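PDB 3EC6: general stress protein 26 from Bacillus anthracis, which is of unknown function but binds flavin-adenine dinucleotide and, as a member of the pyridoxamine 5'-phosphate oxidase family, may act as a flavin-dependent enzyme. Local coordinates for residues A[17-22]-A[28-33]; A[62-67]-A[116-121]. All coordinates share one frame; numbering follows the deposited sequence. Where two conformers were deposited one is given.

Contact 1. Residues A[17-22]-A[28-33]; sequences TGVLST and PHSAFM. With FAD (flavin-adenine dinucleotide), chain B.
The beta hairpin of strands 17-24 and 27-38, part of the family's FMN-binding split barrel, pairs Gly18, Leu20 and Thr22 with Met33, Ala31 and His29 through six backbone hydrogen bonds. Between them lie the non-hydrogen-bonded pairs, whose side chains rise on the face turned to the second subunit. There Val19 and Phe32 run side by side, Val19 CG2 lying 3.9 Å from Phe32 CE1, while Ser21 OG and Ser30 OG share a hydrogen bond of 2.7 Å. Ser21 OG is also bonded to Ser30 of the second subunit, and Ser30 OG, in one of its two conformers, to Ser21 of that subunit, joining four serines across the interface. Arg68 of the second subunit makes a cation-pi contact with the Phe32 ring, which Tyr77 of that subunit meets edge-to-face.

On the other face, Leu20 points into the barrel and His29 and Met33 reach the flavin. With CG anti to the backbone N (chi1 180°), the His29 ring passes Thr22 to the FAD ribose, and NE2 donates in the ring plane to FAD O3B at 2.9 Å. Lys52 is hydrogen-bonded to ND1 and to Thr22 OG1, which Asp55 also binds. Phe32 O accepts a hydrogen bond from FAD O2' at 2.7 Å. Met33, a selenomethionine, rests CG on Leu20 CB at 3.9 Å; bent at chi2 (-71°), it brings SE over the isoalloxazine face, 3.6 Å from FAD C10.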
loop_
_atom_site.group_PDB
_atom_site.type_symbol
_atom_site.label_atom_id
_atom_site.label_comp_id
_atom_site.label_asym_id
_atom_site.label_seq_id
_atom_site.Cartn_x
_atom_site.Cartn_y
_atom_site.Cartn_z
ATOM N N THR A 17 -10.444 -5.981 -2.608
ATOM C CA THR A 17 -9.671 -4.711 -2.544
ATOM C C THR A 17 -8.323 -4.918 -1.889
ATOM O O THR A 17 -8.255 -5.440 -0.790
ATOM C CB THR A 17 -10.409 -3.524 -1.856
ATOM O OG1 THR A 17 -11.669 -3.301 -2.517
ATOM C CG2 THR A 17 -9.548 -2.284 -1.939
ATOM N N GLY A 18 -7.263 -4.529 -2.581
ATOM C CA GLY A 18 -5.906 -4.611 -2.062
ATOM C C GLY A 18 -5.163 -3.335 -2.408
ATOM O O GLY A 18 -5.772 -2.339 -2.851
ATOM N N VAL A 19 -3.836 -3.382 -2.292
ATOM C CA VAL A 19 -2.992 -2.233 -2.609
ATOM C C VAL A 19 -2.012 -2.628 -3.691
ATOM O O VAL A 19 -1.340 -3.650 -3.537
ATOM C CB VAL A 19 -2.186 -1.807 -1.373
ATOM C CG1 VAL A 19 -1.317 -0.636 -1.705
ATOM C CG2 VAL A 19 -3.179 -1.444 -0.195
ATOM N N LEU A 20 -1.954 -1.848 -4.773
ATOM C CA LEU A 20 -0.964 -2.064 -5.830
ATOM C C LEU A 20 0.086 -0.977 -5.715
ATOM O O LEU A 20 -0.249 0.226 -5.831
ATOM C CB LEU A 20 -1.673 -1.928 -7.190
ATOM C CG LEU A 20 -0.763 -2.007 -8.434
ATOM C CD1 LEU A 20 -0.011 -3.367 -8.513
ATOM C CD2 LEU A 20 -1.572 -1.793 -9.755
ATOM N N SER A 21 1.331 -1.382 -5.497
ATOM C CA SER A 21 2.422 -0.384 -5.401
ATOM C C SER A 21 3.338 -0.519 -6.616
ATOM O O SER A 21 3.635 -1.610 -7.109
ATOM C CB SER A 21 3.243 -0.682 -4.155
ATOM O OG SER A 21 2.353 -0.658 -3.030
ATOM N N THR A 22 3.793 0.629 -7.100
ATOM C CA THR A 22 4.675 0.752 -8.253
ATOM C C THR A 22 5.750 1.764 -7.912
ATOM O O THR A 22 5.740 2.374 -6.812
ATOM C CB THR A 22 3.888 1.310 -9.481
ATOM O OG1 THR A 22 3.147 2.485 -9.054
ATOM C CG2 THR A 22 2.899 0.258 -10.028
ATOM N N PRO A 28 8.129 5.616 -4.465
ATOM C CA PRO A 28 7.056 4.629 -4.403
ATOM C C PRO A 28 5.675 5.296 -4.532
ATOM O O PRO A 28 5.457 6.449 -4.125
ATOM C CB PRO A 28 7.210 4.017 -2.999
ATOM C CG PRO A 28 7.720 5.222 -2.158
ATOM C CD PRO A 28 8.564 6.105 -3.142
ATOM N N HIS A 29 4.749 4.554 -5.116
ATOM C CA HIS A 29 3.354 4.993 -5.202
ATOM C C HIS A 29 2.467 3.801 -4.959
ATOM O O HIS A 29 2.682 2.732 -5.545
ATOM C CB HIS A 29 3.033 5.539 -6.575
ATOM C CG HIS A 29 1.609 5.985 -6.687
ATOM N ND1 HIS A 29 0.582 5.141 -7.078
ATOM C CD2 HIS A 29 1.034 7.186 -6.415
ATOM C CE1 HIS A 29 -0.556 5.819 -7.076
ATOM N NE2 HIS A 29 -0.304 7.064 -6.682
ATOM N N SER A 30 1.409 3.999 -4.194
ATOM C CA SER A 30 0.485 2.915 -3.888
ATOM C C SER A 30 -0.941 3.381 -4.112
ATOM O O SER A 30 -1.279 4.505 -3.812
ATOM C CB SER A 30 0.617 2.479 -2.440
ATOM O OG SER A 30 1.857 1.835 -2.232
ATOM N N ALA A 31 -1.789 2.472 -4.570
ATOM C CA ALA A 31 -3.199 2.797 -4.812
ATOM C C ALA A 31 -4.037 1.596 -4.392
ATOM O O ALA A 31 -3.634 0.435 -4.581
ATOM C CB ALA A 31 -3.434 3.108 -6.297
ATOM N N PHE A 32 -5.209 1.863 -3.838
ATOM C CA PHE A 32 -6.209 0.801 -3.659
ATOM C C PHE A 32 -6.715 0.379 -5.031
ATOM O O PHE A 32 -7.002 1.221 -5.883
ATOM C CB PHE A 32 -7.380 1.289 -2.762
ATOM C CG PHE A 32 -6.932 1.668 -1.378
ATOM C CD1 PHE A 32 -6.526 0.680 -0.496
ATOM C CD2 PHE A 32 -6.882 3.020 -0.976
ATOM C CE1 PHE A 32 -6.077 1.006 0.778
ATOM C CE2 PHE A 32 -6.451 3.351 0.321
ATOM C CZ PHE A 32 -6.067 2.342 1.182
HETATM N N MSE A 33 -6.885 -0.922 -5.222
HETATM C CA MSE A 33 -7.360 -1.490 -6.502
HETATM C C MSE A 33 -8.136 -2.778 -6.170
HETATM O O MSE A 33 -7.825 -3.466 -5.161
HETATM C CB MSE A 33 -6.228 -1.818 -7.508
HETATM C CG MSE A 33 -5.290 -0.640 -7.758
HETATM SE SE MSE A 33 -6.110 0.757 -8.776
HETATM C CE MSE A 33 -5.413 0.400 -10.506
HETATM P PA FAD B . -4.279 8.577 -11.720
HETATM O O1A FAD B . -3.642 8.282 -13.070
HETATM O O2A FAD B . -5.736 8.994 -11.809
HETATM O O5B FAD B . -3.560 9.845 -10.969
HETATM C C5B FAD B . -3.935 10.079 -9.633
HETATM C C4B FAD B . -2.628 9.978 -8.874
HETATM O O4B FAD B . -1.838 11.145 -9.184
HETATM C C3B FAD B . -2.898 9.934 -7.373
HETATM O O3B FAD B . -2.788 8.603 -6.871
HETATM C C2B FAD B . -1.906 10.961 -6.827
HETATM O O2B FAD B . -0.700 10.326 -6.435
HETATM C C1B FAD B . -1.611 11.895 -8.002
HETATM N N9A FAD B . -2.514 13.074 -7.997
HETATM C C8A FAD B . -3.778 13.126 -7.454
HETATM N N7A FAD B . -4.282 14.372 -7.635
HETATM C C5A FAD B . -3.373 15.114 -8.294
HETATM C C6A FAD B . -3.411 16.444 -8.713
HETATM N N6A FAD B . -4.354 17.254 -8.207
HETATM N N1A FAD B . -2.302 16.953 -9.366
HETATM C C2A FAD B . -1.186 16.153 -9.600
HETATM N N3A FAD B . -1.162 14.827 -9.179
HETATM C C4A FAD B . -2.250 14.317 -8.534
HETATM N N1 FAD B . -9.169 2.455 -9.810
HETATM C C2 FAD B . -9.120 1.612 -10.900
HETATM O O2 FAD B . -8.794 2.142 -11.966
HETATM N N3 FAD B . -9.368 0.264 -10.779
HETATM C C4 FAD B . -9.723 -0.277 -9.562
HETATM O O4 FAD B . -9.952 -1.516 -9.464
HETATM C C4X FAD B . -9.848 0.575 -8.445
HETATM N N5 FAD B . -10.220 0.034 -7.225
HETATM C C5X FAD B . -10.342 0.889 -6.137
HETATM C C6 FAD B . -10.746 0.313 -4.917
HETATM C C7 FAD B . -10.833 1.170 -3.816
HETATM C C7M FAD B . -11.275 0.570 -2.503
HETATM C C8 FAD B . -10.533 2.545 -3.927
HETATM C C8M FAD B . -10.596 3.493 -2.738
HETATM C C9 FAD B . -10.083 3.088 -5.138
HETATM C C9A FAD B . -10.002 2.248 -6.265
HETATM N N10 FAD B . -9.584 2.773 -7.483
HETATM C C10 FAD B . -9.532 1.926 -8.589
HETATM C "C1'" FAD B . -9.093 4.171 -7.668
HETATM C "C2'" FAD B . -7.563 4.303 -7.607
HETATM O "O2'" FAD B . -7.059 3.856 -6.345
HETATM C "C3'" FAD B . -7.221 5.790 -7.733
HETATM O "O3'" FAD B . -7.798 6.240 -8.971
HETATM C "C4'" FAD B . -5.717 6.026 -7.730
HETATM O "O4'" FAD B . -5.387 7.444 -7.572
HETATM C "C5'" FAD B . -5.093 5.507 -9.037
HETATM O "O5'" FAD B . -3.703 5.800 -9.030
HETATM P P FAD B . -3.116 6.303 -10.444
HETATM O O1P FAD B . -1.706 6.860 -10.282
HETATM O O2P FAD B . -3.328 5.305 -11.546
HETATM O O3P FAD B . -4.187 7.483 -10.601
#

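Contact 2. Residues A[62-67]-A[116-121]; sequences VHVLLG and IKINPD
Ile118 faces Val62 and Val64 across the inside of the barrel, and the contact consists wholly of methyl and methylene groups. No hydrogen bond joins the two segments: their nearest CA atoms, of Val62 and Ile118, are 7.7 Å apart, so the side chains fill the gap between strands that are not paired with each other. Ile118 uses both of its branches. Its CG2 methyl meets Val62 CG2 at 3.7 Å, and the other branch sends CD1 to Val64 CG2 at 3.8 Å; the intervening CG1 also passes 4.0 Å from Val62 CG2.

With CD1 nearly anti to CA (chi2 158°), the longer branch of Ile118 reaches Val64 while CG2 stays on Val62, which lets one side chain span two alternate residues of strand 61-66. The two valines answer with different rotamers. In Val62 (chi1 -60°) the touching methyl, CG2, stands between the backbone N and the carbonyl carbon, whereas in Val64 CG2 is anti to the carbonyl carbon. Each valine meets the isoleucine obliquely, one methyl leading.

Leu20 touches both Val62 and Ile118, and Ile56 of helix 51-58 closes on Val62, extending the same apolar cluster. His63, between the valines, points the other way: its NE2 is hydrogen-bonded to Glu79, and its ring meets His29 of the second subunit. Strand 61-66 thus turns branched aliphatic residues inward and His63 to the interface, as expected for a strand in the wall of the FMN-binding split barrel, whose hydrophobic core this contact helps to fill.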
loop_
_atom_site.group_PDB
_atom_site.type_symbol
_atom_site.label_atom_id
_atom_site.label_comp_id
_atom_site.label_asym_id
_atom_site.label_seq_id
_atom_site.Cartn_x
_atom_site.Cartn_y
_atom_site.Cartn_z
ATOM N N VAL A 62 6.274 -4.693 -9.455
ATOM C CA VAL A 62 5.145 -4.213 -8.620
ATOM C C VAL A 62 5.038 -5.042 -7.376
ATOM O O VAL A 62 5.632 -6.102 -7.244
ATOM C CB VAL A 62 3.787 -4.295 -9.389
ATOM C CG1 VAL A 62 3.862 -3.433 -10.653
ATOM C CG2 VAL A 62 3.386 -5.744 -9.713
ATOM N N HIS A 63 4.308 -4.516 -6.412
ATOM C CA HIS A 63 4.135 -5.185 -5.122
ATOM C C HIS A 63 2.643 -5.099 -4.802
ATOM O O HIS A 63 2.006 -4.074 -5.059
ATOM C CB HIS A 63 4.969 -4.445 -4.083
ATOM C CG HIS A 63 4.930 -5.059 -2.727
ATOM N ND1 HIS A 63 3.913 -4.773 -1.830
ATOM C CD2 HIS A 63 5.709 -5.995 -2.143
ATOM C CE1 HIS A 63 4.113 -5.465 -0.722
ATOM N NE2 HIS A 63 5.196 -6.217 -0.878
ATOM N N VAL A 64 2.069 -6.176 -4.290
ATOM C CA VAL A 64 0.641 -6.241 -3.916
ATOM C C VAL A 64 0.509 -6.663 -2.468
ATOM O O VAL A 64 1.156 -7.583 -2.050
ATOM C CB VAL A 64 -0.103 -7.247 -4.828
ATOM C CG1 VAL A 64 -1.545 -7.447 -4.359
ATOM C CG2 VAL A 64 -0.082 -6.782 -6.271
ATOM N N LEU A 65 -0.360 -5.960 -1.734
ATOM C CA LEU A 65 -0.843 -6.372 -0.411
ATOM C C LEU A 65 -2.308 -6.697 -0.592
ATOM O O LEU A 65 -3.076 -5.891 -1.136
ATOM C CB LEU A 65 -0.710 -5.272 0.667
ATOM C CG LEU A 65 0.694 -4.825 0.945
ATOM C CD1 LEU A 65 0.615 -3.634 1.889
ATOM C CD2 LEU A 65 1.389 -5.979 1.697
ATOM N N LEU A 66 -2.718 -7.901 -0.177
ATOM C CA LEU A 66 -4.132 -8.317 -0.415
ATOM C C LEU A 66 -4.621 -9.245 0.682
ATOM O O LEU A 66 -3.911 -10.144 1.100
ATOM C CB LEU A 66 -4.249 -9.042 -1.774
ATOM C CG LEU A 66 -5.622 -9.546 -2.231
ATOM C CD1 LEU A 66 -6.524 -8.353 -2.559
ATOM C CD2 LEU A 66 -5.436 -10.393 -3.483
ATOM N N GLY A 67 -5.849 -8.995 1.148
ATOM C CA GLY A 67 -6.523 -9.963 2.040
ATOM C C GLY A 67 -7.028 -9.398 3.340
ATOM O O GLY A 67 -7.871 -10.015 4.022
ATOM N N ILE A 116 -4.186 -4.693 -15.870
ATOM C CA ILE A 116 -2.794 -4.885 -15.463
ATOM C C ILE A 116 -2.664 -6.348 -15.001
ATOM O O ILE A 116 -3.408 -6.799 -14.143
ATOM C CB ILE A 116 -2.476 -3.982 -14.323
ATOM C CG1 ILE A 116 -2.607 -2.530 -14.744
ATOM C CG2 ILE A 116 -1.063 -4.304 -13.837
ATOM C CD1 ILE A 116 -2.428 -1.541 -13.550
ATOM N N LYS A 117 -1.744 -7.088 -15.634
ATOM C CA LYS A 117 -1.518 -8.496 -15.375
ATOM C C LYS A 117 -0.291 -8.590 -14.495
ATOM O O LYS A 117 0.763 -8.051 -14.811
ATOM C CB LYS A 117 -1.251 -9.226 -16.703
ATOM C CG LYS A 117 -0.792 -10.656 -16.473
ATOM C CD LYS A 117 -0.714 -11.384 -17.808
ATOM C CE LYS A 117 -0.145 -12.779 -17.661
ATOM N NZ LYS A 117 0.019 -13.418 -18.996
ATOM N N ILE A 118 -0.386 -9.264 -13.360
ATOM C CA ILE A 118 0.763 -9.328 -12.436
ATOM C C ILE A 118 1.187 -10.788 -12.354
ATOM O O ILE A 118 0.440 -11.655 -11.850
ATOM C CB ILE A 118 0.371 -8.818 -11.034
ATOM C CG1 ILE A 118 0.045 -7.357 -11.105
ATOM C CG2 ILE A 118 1.578 -8.983 -10.061
ATOM C CD1 ILE A 118 -0.811 -6.894 -10.012
ATOM N N ASN A 119 2.372 -11.067 -12.885
ATOM C CA ASN A 119 2.926 -12.424 -12.893
ATOM C C ASN A 119 3.763 -12.583 -11.652
ATOM O O ASN A 119 4.803 -11.951 -11.548
ATOM C CB ASN A 119 3.806 -12.675 -14.114
ATOM C CG ASN A 119 3.000 -13.028 -15.321
ATOM O OD1 ASN A 119 2.749 -12.192 -16.170
ATOM N ND2 ASN A 119 2.542 -14.272 -15.378
ATOM N N PRO A 120 3.293 -13.375 -10.685
ATOM C CA PRO A 120 4.001 -13.373 -9.414
ATOM C C PRO A 120 5.331 -14.150 -9.509
ATOM O O PRO A 120 5.415 -15.190 -10.176
ATOM C CB PRO A 120 3.052 -14.128 -8.466
ATOM C CG PRO A 120 2.377 -15.156 -9.446
ATOM C CD PRO A 120 2.153 -14.318 -10.683
ATOM N N ASP A 121 6.341 -13.605 -8.835
ATOM C CA ASP A 121 7.565 -14.390 -8.622
ATOM C C ASP A 121 7.519 -14.966 -7.242
ATOM O O ASP A 121 7.965 -16.120 -7.046
ATOM C CB ASP A 121 8.819 -13.506 -8.784
ATOM C CG ASP A 121 9.054 -13.132 -10.254
ATOM O OD1 ASP A 121 8.941 -14.005 -11.102
ATOM O OD2 ASP A 121 9.231 -11.917 -10.592
#

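The contacts follow one another along the chain, contact 1 closing before contact 2 opens, and their centres lie about 9 Å apart in one antiparallel sheet. Strands 17-24 and 61-66 are neighbours there, joined by probable backbone hydrogen bonds such as Ser21 N to His63 O at 2.8 Å. Strand pairings run from 17-24 through 27-38, 41-47, 113-126, 77-87 and 61-66 back to 17-24, closing the barrel. Contact 1 is thus a hairpin in its wall, contact 2 a bridge through its core, and Leu20 reaches from the first into the second. Contact 1 lies on the flavin and the dimer interface; segment 62-67 meets the second subunit through His63 and Leu65, not through the valines that touch Ile118.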